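Local coordinates for protein thermostable monoacylglycerol lipase (Bacillus, PDB 4LHE) that probably hydrolyses monoacylglycerols to glycerol and free fatty acids, as a heat-stable lipase of the alpha/beta hydrolase fold, at residues A121-A129 and L167-K178. Numbering follows the deposited sequence.
Sequences AAVDIPAIA and LLQLARLMAQTK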
loop_
_atom_site.group_PDB
_atom_site.type_symbol
_atom_site.label_atom_id
_atom_site.label_comp_id
_atom_site.label_asym_id
_atom_site.label_seq_id
_atom_site.Cartn_x
_atom_site.Cartn_y
_atom_site.Cartn_z
ATOM N N ALA A 121 -5.758 -0.513 -4.346
ATOM C CA ALA A 121 -5.497 -1.746 -3.604
ATOM C C ALA A 121 -5.782 -2.975 -4.456
ATOM O O ALA A 121 -6.754 -3.005 -5.223
ATOM C CB ALA A 121 -6.317 -1.785 -2.328
ATOM N N ALA A 122 -4.917 -3.976 -4.310
ATOM C CA ALA A 122 -4.983 -5.216 -5.082
ATOM C C ALA A 122 -5.611 -6.338 -4.261
ATOM O O ALA A 122 -5.114 -6.675 -3.180
ATOM C CB ALA A 122 -3.582 -5.612 -5.525
ATOM N N VAL A 123 -6.685 -6.927 -4.787
ATOM C CA VAL A 123 -7.453 -7.951 -4.069
ATOM C C VAL A 123 -7.715 -9.200 -4.927
ATOM O O VAL A 123 -7.820 -10.321 -4.410
ATOM C CB VAL A 123 -8.763 -7.335 -3.492
ATOM C CG1 VAL A 123 -9.925 -8.291 -3.595
ATOM C CG2 VAL A 123 -8.549 -6.870 -2.045
ATOM N N ASP A 124 -7.782 -9.009 -6.239
ATOM C CA ASP A 124 -7.964 -10.126 -7.164
ATOM C C ASP A 124 -7.329 -9.822 -8.531
ATOM O O ASP A 124 -7.967 -9.209 -9.389
ATOM C CB ASP A 124 -9.461 -10.431 -7.319
ATOM C CG ASP A 124 -9.745 -11.548 -8.324
ATOM O OD1 ASP A 124 -8.954 -12.521 -8.390
ATOM O OD2 ASP A 124 -10.769 -11.451 -9.044
ATOM N N ILE A 125 -6.076 -10.237 -8.734
ATOM C CA ILE A 125 -5.402 -9.994 -10.015
ATOM C C ILE A 125 -5.378 -11.236 -10.908
ATOM O O ILE A 125 -4.663 -12.200 -10.620
ATOM C CB ILE A 125 -3.942 -9.502 -9.849
ATOM C CG1 ILE A 125 -3.865 -8.258 -8.957
ATOM C CG2 ILE A 125 -3.319 -9.211 -11.210
ATOM C CD1 ILE A 125 -2.519 -7.543 -9.048
ATOM N N PRO A 126 -6.168 -11.208 -11.997
ATOM C CA PRO A 126 -6.189 -12.244 -13.037
ATOM C C PRO A 126 -4.788 -12.511 -13.562
ATOM O O PRO A 126 -4.253 -13.608 -13.390
ATOM C CB PRO A 126 -7.044 -11.607 -14.149
ATOM C CG PRO A 126 -7.132 -10.128 -13.796
ATOM C CD PRO A 126 -7.105 -10.116 -12.307
ATOM N N ALA A 127 -4.206 -11.498 -14.194
ATOM C CA ALA A 127 -2.864 -11.595 -14.745
ATOM C C ALA A 127 -1.815 -11.358 -13.656
ATOM O O ALA A 127 -1.287 -10.253 -13.511
ATOM C CB ALA A 127 -2.702 -10.609 -15.885
ATOM N N ILE A 128 -1.547 -12.416 -12.893
ATOM C CA ILE A 128 -0.532 -12.444 -11.843
ATOM C C ILE A 128 0.787 -11.914 -12.396
ATOM O O ILE A 128 1.255 -10.825 -12.039
ATOM C CB ILE A 128 -0.293 -13.908 -11.366
ATOM C CG1 ILE A 128 -1.430 -14.840 -11.814
ATOM C CG2 ILE A 128 -0.101 -13.982 -9.858
ATOM C CD1 ILE A 128 -2.666 -14.804 -10.920
ATOM N N ALA A 129 1.374 -12.716 -13.276
ATOM C CA ALA A 129 2.560 -12.349 -14.024
ATOM C C ALA A 129 2.159 -12.247 -15.484
ATOM O O ALA A 129 2.495 -13.122 -16.282
ATOM C CB ALA A 129 3.599 -13.408 -13.861
ATOM N N LEU A 167 5.877 -13.235 -6.266
ATOM C CA LEU A 167 4.541 -13.173 -6.846
ATOM C C LEU A 167 3.617 -14.201 -6.222
ATOM O O LEU A 167 2.452 -13.909 -5.975
ATOM C CB LEU A 167 4.601 -13.348 -8.358
ATOM C CG LEU A 167 5.199 -12.144 -9.074
ATOM C CD1 LEU A 167 5.400 -12.458 -10.536
ATOM C CD2 LEU A 167 4.281 -10.949 -8.919
ATOM N N LEU A 168 4.141 -15.400 -5.964
ATOM C CA LEU A 168 3.368 -16.448 -5.311
ATOM C C LEU A 168 2.907 -15.951 -3.950
ATOM O O LEU A 168 1.740 -16.141 -3.568
ATOM C CB LEU A 168 4.210 -17.721 -5.136
ATOM C CG LEU A 168 4.200 -18.831 -6.193
ATOM C CD1 LEU A 168 3.051 -18.686 -7.175
ATOM C CD2 LEU A 168 5.524 -18.923 -6.921
ATOM N N GLN A 169 3.826 -15.310 -3.226
ATOM C CA GLN A 169 3.544 -14.804 -1.883
ATOM C C GLN A 169 2.451 -13.746 -1.933
ATOM O O GLN A 169 1.534 -13.737 -1.098
ATOM C CB GLN A 169 4.813 -14.218 -1.255
ATOM C CG GLN A 169 5.874 -15.254 -0.904
ATOM C CD GLN A 169 5.512 -16.072 0.323
ATOM O OE1 GLN A 169 4.784 -15.606 1.196
ATOM N NE2 GLN A 169 6.031 -17.301 0.400
ATOM N N LEU A 170 2.561 -12.871 -2.929
ATOM C CA LEU A 170 1.591 -11.798 -3.167
ATOM C C LEU A 170 0.177 -12.311 -3.469
ATOM O O LEU A 170 -0.820 -11.725 -3.023
ATOM C CB LEU A 170 2.075 -10.929 -4.323
ATOM C CG LEU A 170 1.105 -9.831 -4.749
ATOM C CD1 LEU A 170 0.770 -8.915 -3.565
ATOM C CD2 LEU A 170 1.652 -9.042 -5.920
ATOM N N ALA A 171 0.095 -13.392 -4.246
ATOM C CA ALA A 171 -1.192 -13.996 -4.579
ATOM C C ALA A 171 -1.828 -14.591 -3.326
ATOM O O ALA A 171 -3.048 -14.525 -3.141
ATOM C CB ALA A 171 -1.010 -15.065 -5.647
ATOM N N ARG A 172 -1.000 -15.177 -2.466
ATOM C CA ARG A 172 -1.477 -15.726 -1.197
ATOM C C ARG A 172 -1.989 -14.655 -0.237
ATOM O O ARG A 172 -2.998 -14.850 0.440
ATOM C CB ARG A 172 -0.386 -16.544 -0.518
ATOM C CG ARG A 172 -0.103 -17.872 -1.205
ATOM C CD ARG A 172 0.396 -18.899 -0.206
ATOM N NE ARG A 172 1.776 -18.661 0.183
ATOM C CZ ARG A 172 2.304 -19.046 1.340
ATOM N NH1 ARG A 172 1.557 -19.669 2.239
ATOM N NH2 ARG A 172 3.580 -18.790 1.603
ATOM N N LEU A 173 -1.265 -13.542 -0.161
ATOM C CA LEU A 173 -1.707 -12.390 0.620
ATOM C C LEU A 173 -3.051 -11.855 0.123
ATOM O O LEU A 173 -3.924 -11.548 0.933
ATOM C CB LEU A 173 -0.644 -11.286 0.574
ATOM C CG LEU A 173 -0.975 -9.966 1.273
ATOM C CD1 LEU A 173 -1.301 -10.229 2.707
ATOM C CD2 LEU A 173 0.186 -8.994 1.155
ATOM N N MET A 174 -3.225 -11.738 -1.191
ATOM C CA MET A 174 -4.488 -11.223 -1.723
ATOM C C MET A 174 -5.662 -12.158 -1.384
ATOM O O MET A 174 -6.781 -11.701 -1.133
ATOM C CB MET A 174 -4.405 -10.983 -3.235
ATOM C CG MET A 174 -3.373 -9.939 -3.668
ATOM S SD MET A 174 -3.516 -9.627 -5.434
ATOM C CE MET A 174 -1.978 -8.810 -5.801
ATOM N N ALA A 175 -5.390 -13.462 -1.353
ATOM C CA ALA A 175 -6.424 -14.462 -1.083
ATOM C C ALA A 175 -6.906 -14.373 0.351
ATOM O O ALA A 175 -8.107 -14.323 0.604
ATOM C CB ALA A 175 -5.896 -15.870 -1.377
ATOM N N GLN A 176 -5.966 -14.389 1.290
ATOM C CA GLN A 176 -6.294 -14.311 2.705
ATOM C C GLN A 176 -6.958 -12.961 3.012
ATOM O O GLN A 176 -7.751 -12.861 3.955
ATOM C CB GLN A 176 -5.023 -14.508 3.555
ATOM C CG GLN A 176 -5.237 -15.209 4.900
ATOM C CD GLN A 176 -4.113 -14.940 5.909
ATOM O OE1 GLN A 176 -4.354 -14.414 7.006
ATOM N NE2 GLN A 176 -2.885 -15.310 5.546
ATOM N N THR A 177 -6.659 -11.935 2.206
ATOM C CA THR A 177 -7.215 -10.587 2.431
ATOM C C THR A 177 -8.629 -10.450 1.880
ATOM O O THR A 177 -9.539 -10.012 2.578
ATOM C CB THR A 177 -6.335 -9.471 1.803
ATOM O OG1 THR A 177 -5.022 -9.510 2.376
ATOM C CG2 THR A 177 -6.946 -8.102 2.050
ATOM N N LYS A 178 -8.811 -10.823 0.622
ATOM C CA LYS A 178 -10.125 -10.765 -0.000
ATOM C C LYS A 178 -11.142 -11.632 0.750
ATOM O O LYS A 178 -12.291 -11.231 0.952
ATOM C CB LYS A 178 -10.019 -11.234 -1.443
ATOM C CG LYS A 178 -11.338 -11.283 -2.178
ATOM C CD LYS A 178 -11.103 -11.919 -3.531
ATOM C CE LYS A 178 -12.314 -11.824 -4.429
ATOM N NZ LYS A 178 -11.888 -11.934 -5.857
#
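Met174 lays its thioether across the loop that follows strand 115-119, its CE methyl lying 3.6 Å from Ala122 CB and 3.5 Å from Ile125 CD1. In this alpha/beta hydrolase fold the contact joins the loop leaving a central strand to helix 164-179; with no hydrogen bond across, helix side chains pack on loop side chains and on the carbonyls of Ala122 and Val123, Met174 CB lying 3.7 Å from Val123 O. The Met174 chain runs extended beyond CG (chi2 -174°, chi3 -164°), which carries SD and CE past the backbone of Val123 to the two aliphatic groups. Shortened to an alanine here, the side chain would probably leave Ala122 CB and Ile125 CD1 without their helix partner and open a gap beside Ala122, which also touches the probable Ser-His-Asp triad. Outside the two segments, Asn203 OD1 accepts hydrogen bonds from the backbone N of both Val123 and Asp124, tying the loop to helix 202-210. One helical turn past Met174, the aliphatic part of Lys178 crosses Val123 at about a right angle, Lys178 CG 3.6 Å from Val123 CG1. Toward the helix start, Ala129 CB meets Leu167 CD1 at 3.9 Å. Lys178 reaches onward to a loose salt bridge, NZ standing 3.4 Å from Asp124 OD2 but lying against Asp124 CB (3.2 Å) and CG.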